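Putative CRISPR-associated endoribonuclease-like protein Cas6nc (Pyrococcus horikoshii, PDB 3QJL) binds CRISPR RNA as a Cas6-family RAMP protein of the prokaryotic adaptive immune system, and is probably related to the endoribonucleases that process such transcripts. Local coordinates at residues E103-I106 and G107-S110; E27-S30 and Q31-K35; I83-N87 and E88-R92. One frame throughout, in Å; residues are numbered along the deposited sequence.

In chain order the contacts run contact 2, contact 3, contact 1, all in the N-terminal Cas6 region, and contacts 1 and 3 both belong to its antiparallel sheet. Contact 2, on helix 25-39, touches the other two. Toward contact 1 the join is largely polar: Lys105 N lies 2.7 Å from Gln31 OE1 and Gly107 N lies 2.9 Å from Glu27 OE2, both probable hydrogen bonds. Toward contact 3 it is apolar, with Ile32 CD1 3.9 Å from Ile83 CD1. Contacts 1 and 3 do not touch; their centres are about 24 Å apart. The bound RNA lies near but not against them: its nearest atom is about 7 Å from contact 3 and about 10 Å from contacts 1 and 2.

Contact 1 (E103-I106 and G107-S110); sequences EFKI and GELS
Ile106 and Leu109 face each other as an antiparallel hydrogen-bonded pair and close a tight turn with two backbone bonds. Ile106 N donates to Leu109 O at 2.9 Å, almost in line with the carbonyl. Leu109 N returns a bond to Ile106 O at 3.0 Å, but it arrives above the carbonyl plane, 46° out of it. The next pair, Lys105 with Ser110, is non-hydrogen-bonded. There Ser110 CA approaches Phe104 O at 3.0 Å in a CA-H...O contact. Further backbone hydrogen bonds join Phe104 with Phe111 and Ser110 with Leu14. Helix 25-39 meets a strand N-H and a turn N-H: Gln31 OE1 accepts from Lys105 N, Glu27 OE2 from Gly107 N. Lys35 NZ donates to Glu103 O. Lys105 bends at chi2 (89°), which brings CE to 3.4 Å from Gly107 O. Its NZ is 4.3 Å from Glu108 OE2, too far for a salt bridge. Ile106 and Leu109 put their side chains on the buried face, where Ile106 meets Val28. Gly107 takes the positive phi (56°) of the first turn position. This is a beta hairpin with a two-residue type II' turn, at the edge of the ferredoxin-like sheet.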
loop_
_atom_site.group_PDB
_atom_site.type_symbol
_atom_site.label_atom_id
_atom_site.label_comp_id
_atom_site.label_asym_id
_atom_site.label_seq_id
_atom_site.Cartn_x
_atom_site.Cartn_y
_atom_site.Cartn_z
ATOM N N GLU A 103 -29.123 -10.443 -10.004
ATOM C CA GLU A 103 -28.538 -11.667 -9.480
ATOM C C GLU A 103 -27.115 -11.762 -9.977
ATOM O O GLU A 103 -26.873 -11.885 -11.180
ATOM C CB GLU A 103 -29.351 -12.909 -9.878
ATOM C CG GLU A 103 -29.479 -13.163 -11.400
ATOM C CD GLU A 103 -30.704 -12.493 -12.062
ATOM O OE1 GLU A 103 -31.484 -11.792 -11.374
ATOM O OE2 GLU A 103 -30.880 -12.677 -13.291
ATOM N N PHE A 104 -26.174 -11.676 -9.041
ATOM C CA PHE A 104 -24.760 -11.719 -9.383
ATOM C C PHE A 104 -24.056 -12.925 -8.796
ATOM O O PHE A 104 -24.222 -13.250 -7.619
ATOM C CB PHE A 104 -24.062 -10.436 -8.949
ATOM C CG PHE A 104 -24.269 -9.290 -9.897
ATOM C CD1 PHE A 104 -25.173 -8.284 -9.603
ATOM C CD2 PHE A 104 -23.562 -9.226 -11.088
ATOM C CE1 PHE A 104 -25.359 -7.232 -10.475
ATOM C CE2 PHE A 104 -23.743 -8.175 -11.961
ATOM C CZ PHE A 104 -24.647 -7.175 -11.655
ATOM N N LYS A 105 -23.280 -13.593 -9.640
ATOM C CA LYS A 105 -22.496 -14.740 -9.223
ATOM C C LYS A 105 -21.010 -14.452 -9.477
ATOM O O LYS A 105 -20.567 -14.369 -10.630
ATOM C CB LYS A 105 -22.954 -15.971 -10.007
ATOM C CG LYS A 105 -22.349 -17.280 -9.550
ATOM C CD LYS A 105 -23.180 -17.920 -8.455
ATOM C CE LYS A 105 -22.493 -19.169 -7.910
ATOM N NZ LYS A 105 -22.204 -20.156 -8.987
ATOM N N ILE A 106 -20.250 -14.275 -8.400
ATOM C CA ILE A 106 -18.799 -14.103 -8.498
ATOM C C ILE A 106 -18.093 -15.259 -7.812
ATOM O O ILE A 106 -18.104 -15.365 -6.588
ATOM C CB ILE A 106 -18.343 -12.791 -7.863
ATOM C CG1 ILE A 106 -18.811 -11.616 -8.714
ATOM C CG2 ILE A 106 -16.835 -12.768 -7.735
ATOM C CD1 ILE A 106 -19.061 -10.370 -7.916
ATOM N N GLY A 107 -17.475 -16.129 -8.601
ATOM C CA GLY A 107 -16.980 -17.372 -8.047
ATOM C C GLY A 107 -18.108 -18.129 -7.368
ATOM O O GLY A 107 -19.135 -18.420 -7.982
ATOM N N GLU A 108 -17.919 -18.442 -6.092
ATOM C CA GLU A 108 -18.905 -19.213 -5.337
ATOM C C GLU A 108 -19.874 -18.341 -4.548
ATOM O O GLU A 108 -20.707 -18.848 -3.806
ATOM C CB GLU A 108 -18.207 -20.191 -4.384
ATOM C CG GLU A 108 -17.344 -21.229 -5.079
ATOM C CD GLU A 108 -18.130 -22.141 -6.018
ATOM O OE1 GLU A 108 -17.544 -23.147 -6.470
ATOM O OE2 GLU A 108 -19.322 -21.861 -6.305
ATOM N N LEU A 109 -19.754 -17.030 -4.692
ATOM C CA LEU A 109 -20.571 -16.122 -3.906
ATOM C C LEU A 109 -21.637 -15.478 -4.779
ATOM O O LEU A 109 -21.318 -14.869 -5.794
ATOM C CB LEU A 109 -19.686 -15.046 -3.281
ATOM C CG LEU A 109 -20.337 -14.132 -2.251
ATOM C CD1 LEU A 109 -20.904 -14.957 -1.108
ATOM C CD2 LEU A 109 -19.326 -13.130 -1.737
ATOM N N SER A 110 -22.902 -15.623 -4.396
ATOM C CA SER A 110 -23.985 -14.966 -5.127
ATOM C C SER A 110 -24.426 -13.695 -4.414
ATOM O O SER A 110 -24.671 -13.704 -3.211
ATOM C CB SER A 110 -25.180 -15.903 -5.309
ATOM O OG SER A 110 -24.899 -16.922 -6.252
#

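Contact 2 (E27-S30 and Q31-K35); sequences EVYS and QILEK
Gln31 packs back against Glu27, one helical turn earlier, and is the residue most buried by this contact. The two side chains run side by side and point the same way, with their carboxylate and amide planes 37° apart. Glu27 CG lies 3.9 Å from Gln31 NE2. The Gln31 chain bends at chi2, which folds its amide back toward the previous turn and leaves NE2 3.0 Å from Glu27 O. Gln31 N donates to Glu27 O at 2.9 Å. Gln31 OE1 and Glu27 OE2 serve the neighbouring hairpin, at Lys105 and Gly107 respectively.

Ser30 comes next in burial. Its O accepts from Glu34 N at 3.0 Å, and its hydroxyl turns back along the helix to a hydrogen bond with Tyr26 O.

Tyr29 and Leu33 make the apolar counterpart. They too lie alongside each other and point the same way. Leu33 CD2 reaches the phenol end of the ring obliquely, 3.5 Å from Tyr29 OH and 3.9 Å from Tyr29 CZ. Val28 and Ile32 form a looser apolar pair, CG1 of Val28 being 4.3 Å from CD1 of Ile32. Leu33 N donates to Tyr29 O, and Ile32 N to Val28 O, so regular alpha-helical bonds hold the members of each pair one turn apart.

Helix 25-39 packs against strand 55-60, helix 41-47 and the hairpin at strand 103-106. Val28 packs on Phe56 and Ile59 of strand 55-60, and Tyr29 also touches Phe56. Ile32 and Leu33 meet Leu47 of helix 41-47. Along the Glu27, Gln31 and Lys35 line the helix is bonded to strand 103-106 and its turn, and Lys35 adds a cation-pi contact with Phe104.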
loop_
_atom_site.group_PDB
_atom_site.type_symbol
_atom_site.label_atom_id
_atom_site.label_comp_id
_atom_site.label_asym_id
_atom_site.label_seq_id
_atom_site.Cartn_x
_atom_site.Cartn_y
_atom_site.Cartn_z
ATOM N N GLU A 27 -15.866 -11.104 -14.581
ATOM C CA GLU A 27 -17.176 -11.595 -14.183
ATOM C C GLU A 27 -18.174 -10.447 -14.040
ATOM O O GLU A 27 -19.259 -10.470 -14.633
ATOM C CB GLU A 27 -17.075 -12.372 -12.875
ATOM C CG GLU A 27 -17.600 -13.792 -12.966
ATOM C CD GLU A 27 -16.784 -14.758 -12.125
ATOM O OE1 GLU A 27 -15.526 -14.656 -12.136
ATOM O OE2 GLU A 27 -17.401 -15.615 -11.448
ATOM N N VAL A 28 -17.808 -9.450 -13.243
ATOM C CA VAL A 28 -18.668 -8.300 -13.058
ATOM C C VAL A 28 -18.969 -7.648 -14.402
ATOM O O VAL A 28 -20.123 -7.438 -14.748
ATOM C CB VAL A 28 -18.056 -7.270 -12.090
ATOM C CG1 VAL A 28 -18.847 -5.967 -12.145
ATOM C CG2 VAL A 28 -18.032 -7.825 -10.672
ATOM N N TYR A 29 -17.933 -7.345 -15.167
ATOM C CA TYR A 29 -18.126 -6.683 -16.448
ATOM C C TYR A 29 -19.051 -7.432 -17.392
ATOM O O TYR A 29 -19.978 -6.852 -17.941
ATOM C CB TYR A 29 -16.802 -6.481 -17.151
ATOM C CG TYR A 29 -16.930 -6.404 -18.651
ATOM C CD1 TYR A 29 -16.864 -7.548 -19.435
ATOM C CD2 TYR A 29 -17.095 -5.182 -19.287
ATOM C CE1 TYR A 29 -16.966 -7.479 -20.810
ATOM C CE2 TYR A 29 -17.189 -5.101 -20.666
ATOM C CZ TYR A 29 -17.127 -6.254 -21.420
ATOM O OH TYR A 29 -17.227 -6.175 -22.789
ATOM N N SER A 30 -18.781 -8.711 -17.604
ATOM C CA SER A 30 -19.540 -9.499 -18.563
ATOM C C SER A 30 -20.978 -9.654 -18.096
ATOM O O SER A 30 -21.914 -9.688 -18.912
ATOM C CB SER A 30 -18.899 -10.870 -18.728
ATOM O OG SER A 30 -19.074 -11.625 -17.540
ATOM N N GLN A 31 -21.149 -9.757 -16.782
ATOM C CA GLN A 31 -22.473 -9.866 -16.174
ATOM C C GLN A 31 -23.333 -8.626 -16.443
ATOM O O GLN A 31 -24.486 -8.728 -16.869
ATOM C CB GLN A 31 -22.329 -10.087 -14.672
ATOM C CG GLN A 31 -23.164 -11.209 -14.131
ATOM C CD GLN A 31 -22.414 -12.033 -13.124
ATOM O OE1 GLN A 31 -22.898 -12.286 -12.017
ATOM N NE2 GLN A 31 -21.215 -12.463 -13.503
ATOM N N ILE A 32 -22.776 -7.452 -16.176
ATOM C CA ILE A 32 -23.452 -6.209 -16.505
ATOM C C ILE A 32 -23.766 -6.149 -18.007
ATOM O O ILE A 32 -24.904 -5.899 -18.396
ATOM C CB ILE A 32 -22.612 -5.003 -16.093
ATOM C CG1 ILE A 32 -22.768 -4.740 -14.603
ATOM C CG2 ILE A 32 -22.986 -3.791 -16.890
ATOM C CD1 ILE A 32 -21.856 -3.628 -14.101
ATOM N N LEU A 33 -22.770 -6.409 -18.848
ATOM C CA LEU A 33 -22.967 -6.387 -20.299
ATOM C C LEU A 33 -24.204 -7.196 -20.709
ATOM O O LEU A 33 -25.057 -6.718 -21.449
ATOM C CB LEU A 33 -21.731 -6.934 -21.013
ATOM C CG LEU A 33 -21.725 -6.622 -22.501
ATOM C CD1 LEU A 33 -21.769 -5.122 -22.717
ATOM C CD2 LEU A 33 -20.520 -7.214 -23.175
ATOM N N GLU A 34 -24.279 -8.424 -20.211
ATOM C CA GLU A 34 -25.389 -9.334 -20.459
ATOM C C GLU A 34 -26.715 -8.710 -20.034
ATOM O O GLU A 34 -27.689 -8.704 -20.798
ATOM C CB GLU A 34 -25.136 -10.623 -19.680
ATOM C CG GLU A 34 -26.277 -11.599 -19.607
ATOM C CD GLU A 34 -25.911 -12.832 -18.785
ATOM O OE1 GLU A 34 -26.364 -13.941 -19.152
ATOM O OE2 GLU A 34 -25.173 -12.697 -17.775
ATOM N N LYS A 35 -26.745 -8.180 -18.813
ATOM C CA LYS A 35 -27.943 -7.554 -18.281
ATOM C C LYS A 35 -28.397 -6.346 -19.100
ATOM O O LYS A 35 -29.567 -6.246 -19.443
ATOM C CB LYS A 35 -27.752 -7.186 -16.819
ATOM C CG LYS A 35 -27.538 -8.388 -15.935
ATOM C CD LYS A 35 -27.451 -7.995 -14.476
ATOM C CE LYS A 35 -26.959 -9.147 -13.627
ATOM N NZ LYS A 35 -27.679 -10.421 -13.921
#

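Contact 3 (I83-N87 and E88-R92); sequences ISSSN and EDIIR
Asn87 OD1 accepts from Asp89 N at 2.8 Å and caps the first turn of helix 88-100. The N-H comes from above the amide carbonyl plane, 36° out of it. With CG swung opposite the backbone N, chi1 -177° brings OD1 to the Asp89 N-H. Asn87 O begins the helical backbone bonding, accepting weakly from Ile90 N (3.0 Å) and Ile91 N (3.3 Å). Ile90 crosses the Asn87 side chain at about a right angle, its CD1 3.7 Å from Asn87 CB.

This is an N-cap at a strand-to-helix connection of the ferredoxin-like fold. The axes of the short segments 83-85 and 88-92 run nearly antiparallel, at 151°, and the helix packs back on the strand it follows. Ile91 CD1 rests 3.5 Å from Ser85 CB, and Ile90 CD1 sits 3.6 Å from Ser85 OG.

One layer further out, Ser85 probably helps to hold Asn87 in place. Its OG accepts from Asn87 N at 3.2 Å, an ST turn, and also bonds to Phe53 O. Ser84 OG and Ser86 OG bond to Glu225 O and Asn226 ND2 of helix 217-226, respectively. Ile91 continues onto Met5 and Ile7 of strand 5-13, while Ile90 meets Leu46 and Leu47 of helix 41-47.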
loop_
_atom_site.group_PDB
_atom_site.type_symbol
_atom_site.label_atom_id
_atom_site.label_comp_id
_atom_site.label_asym_id
_atom_site.label_seq_id
_atom_site.Cartn_x
_atom_site.Cartn_y
_atom_site.Cartn_z
ATOM N N ILE A 83 -20.178 2.969 -10.280
ATOM C CA ILE A 83 -20.125 2.950 -11.737
ATOM C C ILE A 83 -20.182 4.383 -12.233
ATOM O O ILE A 83 -20.878 5.198 -11.650
ATOM C CB ILE A 83 -21.311 2.145 -12.296
ATOM C CG1 ILE A 83 -21.338 0.755 -11.660
ATOM C CG2 ILE A 83 -21.252 2.042 -13.816
ATOM C CD1 ILE A 83 -22.352 -0.179 -12.257
ATOM N N SER A 84 -19.463 4.706 -13.300
ATOM C CA SER A 84 -19.410 6.093 -13.760
ATOM C C SER A 84 -19.416 6.190 -15.283
ATOM O O SER A 84 -19.061 5.236 -15.971
ATOM C CB SER A 84 -18.171 6.790 -13.177
ATOM O OG SER A 84 -18.100 8.161 -13.532
ATOM N N SER A 85 -19.786 7.352 -15.806
ATOM C CA SER A 85 -19.788 7.571 -17.246
ATOM C C SER A 85 -20.133 9.015 -17.545
ATOM O O SER A 85 -20.818 9.674 -16.771
ATOM C CB SER A 85 -20.847 6.674 -17.902
ATOM O OG SER A 85 -20.909 6.860 -19.315
ATOM N N SER A 86 -19.712 9.492 -18.707
ATOM C CA SER A 86 -19.966 10.870 -19.092
ATOM C C SER A 86 -21.342 10.947 -19.739
ATOM O O SER A 86 -21.904 12.026 -19.938
ATOM C CB SER A 86 -18.899 11.332 -20.077
ATOM O OG SER A 86 -18.779 10.411 -21.143
ATOM N N ASN A 87 -21.874 9.772 -20.049
ATOM C CA ASN A 87 -23.121 9.629 -20.762
ATOM C C ASN A 87 -24.177 9.089 -19.820
ATOM O O ASN A 87 -24.127 7.913 -19.443
ATOM C CB ASN A 87 -22.902 8.633 -21.890
ATOM C CG ASN A 87 -24.125 8.444 -22.760
ATOM O OD1 ASN A 87 -25.242 8.857 -22.416
ATOM N ND2 ASN A 87 -23.919 7.802 -23.903
ATOM N N GLU A 88 -25.149 9.921 -19.447
ATOM C CA GLU A 88 -26.107 9.464 -18.446
ATOM C C GLU A 88 -27.148 8.534 -19.050
ATOM O O GLU A 88 -27.905 7.897 -18.331
ATOM C CB GLU A 88 -26.723 10.605 -17.633
ATOM C CG GLU A 88 -28.018 11.162 -18.170
ATOM C CD GLU A 88 -27.798 12.137 -19.301
ATOM O OE1 GLU A 88 -26.646 12.198 -19.802
ATOM O OE2 GLU A 88 -28.773 12.838 -19.677
ATOM N N ASP A 89 -27.143 8.411 -20.370
ATOM C CA ASP A 89 -27.907 7.339 -20.987
ATOM C C ASP A 89 -27.305 5.963 -20.702
ATOM O O ASP A 89 -28.038 4.987 -20.537
ATOM C CB ASP A 89 -28.114 7.577 -22.480
ATOM C CG ASP A 89 -29.289 8.504 -22.758
ATOM O OD1 ASP A 89 -30.230 8.540 -21.926
ATOM O OD2 ASP A 89 -29.268 9.202 -23.798
ATOM N N ILE A 90 -25.976 5.880 -20.620
ATOM C CA ILE A 90 -25.324 4.637 -20.196
ATOM C C ILE A 90 -25.633 4.315 -18.730
ATOM O O ILE A 90 -25.951 3.173 -18.384
ATOM C CB ILE A 90 -23.810 4.675 -20.415
ATOM C CG1 ILE A 90 -23.481 4.576 -21.901
ATOM C CG2 ILE A 90 -23.169 3.521 -19.709
ATOM C CD1 ILE A 90 -22.096 5.070 -22.245
ATOM N N ILE A 91 -25.557 5.324 -17.871
ATOM C CA ILE A 91 -25.878 5.125 -16.466
ATOM C C ILE A 91 -27.312 4.637 -16.284
ATOM O O ILE A 91 -27.567 3.640 -15.601
ATOM C CB ILE A 91 -25.698 6.412 -15.677
ATOM C CG1 ILE A 91 -24.242 6.900 -15.767
ATOM C CG2 ILE A 91 -26.077 6.178 -14.244
ATOM C CD1 ILE A 91 -23.169 5.829 -15.401
ATOM N N ARG A 92 -28.236 5.359 -16.922
ATOM C CA ARG A 92 -29.671 5.089 -16.905
ATOM C C ARG A 92 -29.927 3.631 -17.244
ATOM O O ARG A 92 -30.543 2.904 -16.474
ATOM C CB ARG A 92 -30.332 5.991 -17.946
ATOM C CG ARG A 92 -31.728 6.495 -17.620
ATOM C CD ARG A 92 -32.776 5.675 -18.356
ATOM N NE ARG A 92 -32.152 4.825 -19.364
ATOM C CZ ARG A 92 -32.134 5.098 -20.666
ATOM N NH1 ARG A 92 -32.741 6.201 -21.112
ATOM N NH2 ARG A 92 -31.521 4.260 -21.513
#